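PDB 1PQ4: periplasmic binding protein component of an ABC type zinc uptake transporter from Synechocystis sp., which probably captures zinc ions in the periplasm and delivers them to an ABC transporter for uptake into the cell. Local coordinates for residues A[189-201]-A[233-247]. Numbering follows the deposited sequence.
With ZN (zinc ion), chain C.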
# COMPACT_ATOMS: atom_id res chain seq x y z
N PRO A 189 -19.63 15.36 1.98
CA PRO A 189 -19.64 16.64 1.26
C PRO A 189 -18.20 17.13 1.22
O PRO A 189 -17.83 17.84 0.31
CB PRO A 189 -20.48 17.56 2.16
CG PRO A 189 -21.22 16.62 3.08
CD PRO A 189 -20.23 15.50 3.32
N GLN A 190 -17.41 16.77 2.23
CA GLN A 190 -16.01 17.16 2.34
C GLN A 190 -15.21 16.00 1.74
O GLN A 190 -15.24 14.86 2.23
CB GLN A 190 -15.62 17.41 3.81
CG GLN A 190 -14.12 17.71 4.06
CD GLN A 190 -13.58 18.85 3.20
OE1 GLN A 190 -13.02 18.64 2.13
NE2 GLN A 190 -13.77 20.09 3.67
N ARG A 191 -14.51 16.29 0.67
CA ARG A 191 -13.76 15.22 -0.01
C ARG A 191 -12.28 15.23 0.31
O ARG A 191 -11.53 14.33 -0.05
CB ARG A 191 -13.92 15.41 -1.51
CG ARG A 191 -14.36 14.21 -2.21
CD ARG A 191 -15.78 14.38 -2.65
NE ARG A 191 -16.72 13.66 -1.83
CZ ARG A 191 -16.84 12.33 -1.74
NH1 ARG A 191 -16.06 11.48 -2.39
NH2 ARG A 191 -17.83 11.87 -1.02
N LYS A 192 -11.85 16.25 1.02
CA LYS A 192 -10.44 16.41 1.34
C LYS A 192 -10.01 15.77 2.66
O LYS A 192 -10.81 15.75 3.59
CB LYS A 192 -10.14 17.91 1.40
CG LYS A 192 -10.56 18.65 0.13
CD LYS A 192 -10.24 20.15 0.20
CE LYS A 192 -10.75 20.84 -1.07
NZ LYS A 192 -10.28 22.24 -1.20
N PHE A 193 -8.79 15.20 2.72
CA PHE A 193 -8.27 14.67 4.01
C PHE A 193 -6.77 14.96 4.04
O PHE A 193 -6.11 14.99 3.01
CB PHE A 193 -8.58 13.17 4.28
CG PHE A 193 -7.96 12.20 3.31
CD1 PHE A 193 -6.93 11.36 3.72
CD2 PHE A 193 -8.43 12.09 1.98
CE1 PHE A 193 -6.37 10.42 2.86
CE2 PHE A 193 -7.87 11.13 1.08
CZ PHE A 193 -6.84 10.30 1.53
N ILE A 194 -6.25 15.24 5.23
CA ILE A 194 -4.82 15.58 5.37
C ILE A 194 -4.14 14.40 6.00
O ILE A 194 -4.62 13.88 6.99
CB ILE A 194 -4.60 16.75 6.32
CG1 ILE A 194 -5.46 17.91 5.91
CG2 ILE A 194 -3.13 17.16 6.33
CD1 ILE A 194 -5.38 19.12 6.87
N VAL A 195 -3.00 14.02 5.44
CA VAL A 195 -2.24 12.89 5.93
C VAL A 195 -0.80 13.31 5.91
O VAL A 195 -0.42 14.28 5.25
CB VAL A 195 -2.32 11.63 5.01
CG1 VAL A 195 -3.66 11.07 5.06
CG2 VAL A 195 -1.96 12.02 3.54
N PHE A 196 0.00 12.60 6.66
CA PHE A 196 1.39 12.99 6.67
C PHE A 196 2.06 12.51 5.39
O PHE A 196 2.45 13.32 4.57
CB PHE A 196 2.10 12.44 7.89
CG PHE A 196 3.55 12.81 7.92
CD1 PHE A 196 3.93 14.14 8.17
CD2 PHE A 196 4.53 11.89 7.56
CE1 PHE A 196 5.24 14.55 8.05
CE2 PHE A 196 5.88 12.31 7.44
CZ PHE A 196 6.20 13.64 7.69
N HIS A 197 2.14 11.18 5.23
CA HIS A 197 2.83 10.59 4.06
C HIS A 197 1.78 10.25 3.00
O HIS A 197 0.80 9.55 3.29
CB HIS A 197 3.58 9.36 4.53
CG HIS A 197 4.20 8.58 3.42
ND1 HIS A 197 5.33 9.00 2.76
CD2 HIS A 197 3.84 7.40 2.86
CE1 HIS A 197 5.66 8.11 1.84
NE2 HIS A 197 4.77 7.13 1.88
N PRO A 198 1.97 10.73 1.76
CA PRO A 198 1.01 10.50 0.69
C PRO A 198 1.03 9.10 0.12
O PRO A 198 1.56 8.85 -0.95
CB PRO A 198 1.36 11.59 -0.34
CG PRO A 198 2.86 11.65 -0.24
CD PRO A 198 3.14 11.50 1.27
N SER A 199 0.47 8.17 0.83
CA SER A 199 0.44 6.85 0.24
C SER A 199 -0.94 6.54 -0.30
O SER A 199 -1.20 5.42 -0.75
CB SER A 199 0.82 5.82 1.30
OG SER A 199 0.13 6.09 2.46
N TRP A 200 -1.84 7.52 -0.29
CA TRP A 200 -3.23 7.22 -0.66
C TRP A 200 -3.72 7.83 -1.98
O TRP A 200 -4.94 7.96 -2.17
CB TRP A 200 -4.18 7.68 0.49
CG TRP A 200 -3.77 7.16 1.85
CD1 TRP A 200 -2.93 7.78 2.76
CD2 TRP A 200 -4.07 5.88 2.39
NE1 TRP A 200 -2.70 6.95 3.83
CE2 TRP A 200 -3.38 5.77 3.63
CE3 TRP A 200 -4.86 4.81 1.95
CZ2 TRP A 200 -3.45 4.63 4.42
CZ3 TRP A 200 -4.94 3.67 2.75
CH2 TRP A 200 -4.23 3.58 3.97
N ALA A 201 -2.82 8.17 -2.90
CA ALA A 201 -3.29 8.80 -4.15
C ALA A 201 -4.19 7.87 -4.99
O ALA A 201 -5.15 8.31 -5.59
CB ALA A 201 -2.06 9.26 -5.00
N ALA A 233 -5.92 23.98 5.79
CA ALA A 233 -6.75 23.13 6.63
C ALA A 233 -7.85 23.92 7.32
O ALA A 233 -8.96 23.41 7.53
CB ALA A 233 -5.86 22.44 7.67
N LYS A 234 -7.54 25.16 7.69
CA LYS A 234 -8.53 26.01 8.35
C LYS A 234 -9.58 26.39 7.31
O LYS A 234 -10.78 26.22 7.55
CB LYS A 234 -7.86 27.27 8.92
N GLU A 235 -9.13 26.87 6.15
CA GLU A 235 -10.04 27.30 5.09
C GLU A 235 -10.94 26.20 4.54
O GLU A 235 -11.85 26.48 3.78
CB GLU A 235 -9.24 27.91 3.95
N ASN A 236 -10.67 24.95 4.92
CA ASN A 236 -11.47 23.81 4.46
C ASN A 236 -12.19 23.14 5.63
O ASN A 236 -12.77 22.07 5.47
CB ASN A 236 -10.58 22.78 3.74
CG ASN A 236 -10.29 23.17 2.29
OD1 ASN A 236 -11.16 23.04 1.42
ND2 ASN A 236 -9.08 23.65 2.04
N ASN A 237 -12.16 23.76 6.79
CA ASN A 237 -12.82 23.19 7.96
C ASN A 237 -12.48 21.73 8.26
O ASN A 237 -13.35 20.98 8.71
CB ASN A 237 -14.35 23.30 7.82
CG ASN A 237 -14.83 24.73 7.79
OD1 ASN A 237 -14.84 25.41 8.81
ND2 ASN A 237 -15.22 25.19 6.60
N LEU A 238 -11.23 21.32 8.05
CA LEU A 238 -10.90 19.91 8.33
C LEU A 238 -10.99 19.57 9.83
O LEU A 238 -10.56 20.32 10.69
CB LEU A 238 -9.54 19.57 7.73
CG LEU A 238 -9.55 19.80 6.21
CD1 LEU A 238 -8.17 19.53 5.65
CD2 LEU A 238 -10.59 18.90 5.52
N THR A 239 -11.57 18.42 10.12
CA THR A 239 -11.83 17.95 11.47
C THR A 239 -10.82 17.01 12.11
O THR A 239 -10.80 16.79 13.32
CB THR A 239 -13.21 17.22 11.45
OG1 THR A 239 -14.24 18.17 11.80
CG2 THR A 239 -13.26 15.98 12.37
N MET A 240 -9.97 16.43 11.27
CA MET A 240 -9.04 15.45 11.76
C MET A 240 -7.79 15.50 10.95
O MET A 240 -7.82 15.90 9.78
CB MET A 240 -9.69 14.09 11.63
CG MET A 240 -9.06 13.00 12.42
SD MET A 240 -9.83 13.00 14.02
CE MET A 240 -11.58 12.87 13.52
N VAL A 241 -6.68 15.13 11.56
CA VAL A 241 -5.43 15.12 10.80
C VAL A 241 -4.93 13.70 10.96
O VAL A 241 -4.93 13.16 12.07
CB VAL A 241 -4.39 16.11 11.35
CG1 VAL A 241 -3.12 16.02 10.54
CG2 VAL A 241 -4.96 17.53 11.30
N PHE A 242 -4.54 13.08 9.85
CA PHE A 242 -4.09 11.71 9.93
C PHE A 242 -2.58 11.64 9.86
O PHE A 242 -1.94 12.45 9.22
CB PHE A 242 -4.68 10.91 8.79
CG PHE A 242 -6.15 10.81 8.86
CD1 PHE A 242 -6.95 11.60 8.04
CD2 PHE A 242 -6.74 9.93 9.75
CE1 PHE A 242 -8.34 11.53 8.12
CE2 PHE A 242 -8.16 9.84 9.82
CZ PHE A 242 -8.94 10.64 9.00
N GLY A 243 -2.04 10.67 10.58
CA GLY A 243 -0.60 10.44 10.56
C GLY A 243 -0.49 8.97 10.23
O GLY A 243 -1.50 8.27 10.10
N GLU A 244 0.71 8.48 10.09
CA GLU A 244 0.91 7.08 9.75
C GLU A 244 1.86 6.50 10.78
O GLU A 244 2.76 7.21 11.26
CB GLU A 244 1.51 6.98 8.33
CG GLU A 244 0.46 6.95 7.29
CD GLU A 244 0.43 8.17 6.40
OE1 GLU A 244 0.75 9.29 6.91
OE2 GLU A 244 0.07 8.00 5.20
N THR A 245 1.67 5.23 11.12
CA THR A 245 2.51 4.58 12.14
C THR A 245 3.97 4.55 11.81
O THR A 245 4.79 4.57 12.71
CB THR A 245 2.16 3.09 12.37
OG1 THR A 245 0.99 2.72 11.61
CG2 THR A 245 1.94 2.85 13.84
N GLN A 246 4.30 4.47 10.52
CA GLN A 246 5.70 4.36 10.11
C GLN A 246 6.45 5.68 10.10
O GLN A 246 7.64 5.70 9.85
CB GLN A 246 5.81 3.70 8.72
CG GLN A 246 5.23 2.28 8.67
CD GLN A 246 3.70 2.25 8.55
OE1 GLN A 246 3.05 1.19 8.70
NE2 GLN A 246 3.11 3.42 8.28
N PHE A 247 5.76 6.79 10.34
CA PHE A 247 6.43 8.08 10.32
C PHE A 247 6.08 8.83 11.59
O PHE A 247 5.08 8.53 12.23
CB PHE A 247 5.98 8.90 9.10
CG PHE A 247 6.13 8.17 7.78
CD1 PHE A 247 5.12 7.35 7.30
CD2 PHE A 247 7.31 8.28 7.05
CE1 PHE A 247 5.28 6.65 6.10
CE2 PHE A 247 7.48 7.57 5.85
CZ PHE A 247 6.47 6.77 5.39
ZN ZN C . 4.85 5.30 0.94
O HOH W 1 -8.19 15.33 7.29
O HOH W 2 3.98 3.63 2.23
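Gln-190 lays its amide across the CD2 methyl of Leu-238, and its OE1 turns back in plane to accept the Lys-192 N-H. Extended Lys-192 crosses Asn-236 at about a right angle, NZ donating to OD1 from 32° out of the amide plane; Thr-232 O holds Asn-236 ND2, fixing the amide's rotation. The CD1 end of Ile-194 packs against Ala-233 CB in the last part of helix 223-234, closed by a Schellman motif (C-prime residue Asn-237). Ile-194 N reaches Met-240 O through a water; its O accepts Phe-242 N (3.0 Å). That bond joins strands 192-195 and 240-244, which share a general direction but splay by 43°. The chain goes out through helix 201-206 to strand 210-213, which pairs with 192-195 on its other side, and returns through helix 223-234, leaving 192-195 between 210-213 and 240-244. Val-195 CG1 packs on Phe-242 CB, and Phe-196 CD2 lies 3.7 Å from Phe-247 CB, the side chains meeting at a slant. With CG anti to N (chi1 174°), His-197 stacks offset on Phe-247, centroids 4.3 Å apart, and binds zinc through NE2 (2.1 Å) beside His-37 and His-133; Glu-215 takes its ND1. The buried acid group of Glu-244 receives His-197 N on the syn side of OE1 (2.9 Å); Trp-200 NE1 meets OE2 from above its plane (3.3 Å), and Ser-199 OG adds a weak bond. Glu-244 OE2 also lies 2.6 Å from His-197 O and is probably protonated. A leucine here would probably leave His-197 N and the indole N-H without their acceptor and let the metal-binding loop shift.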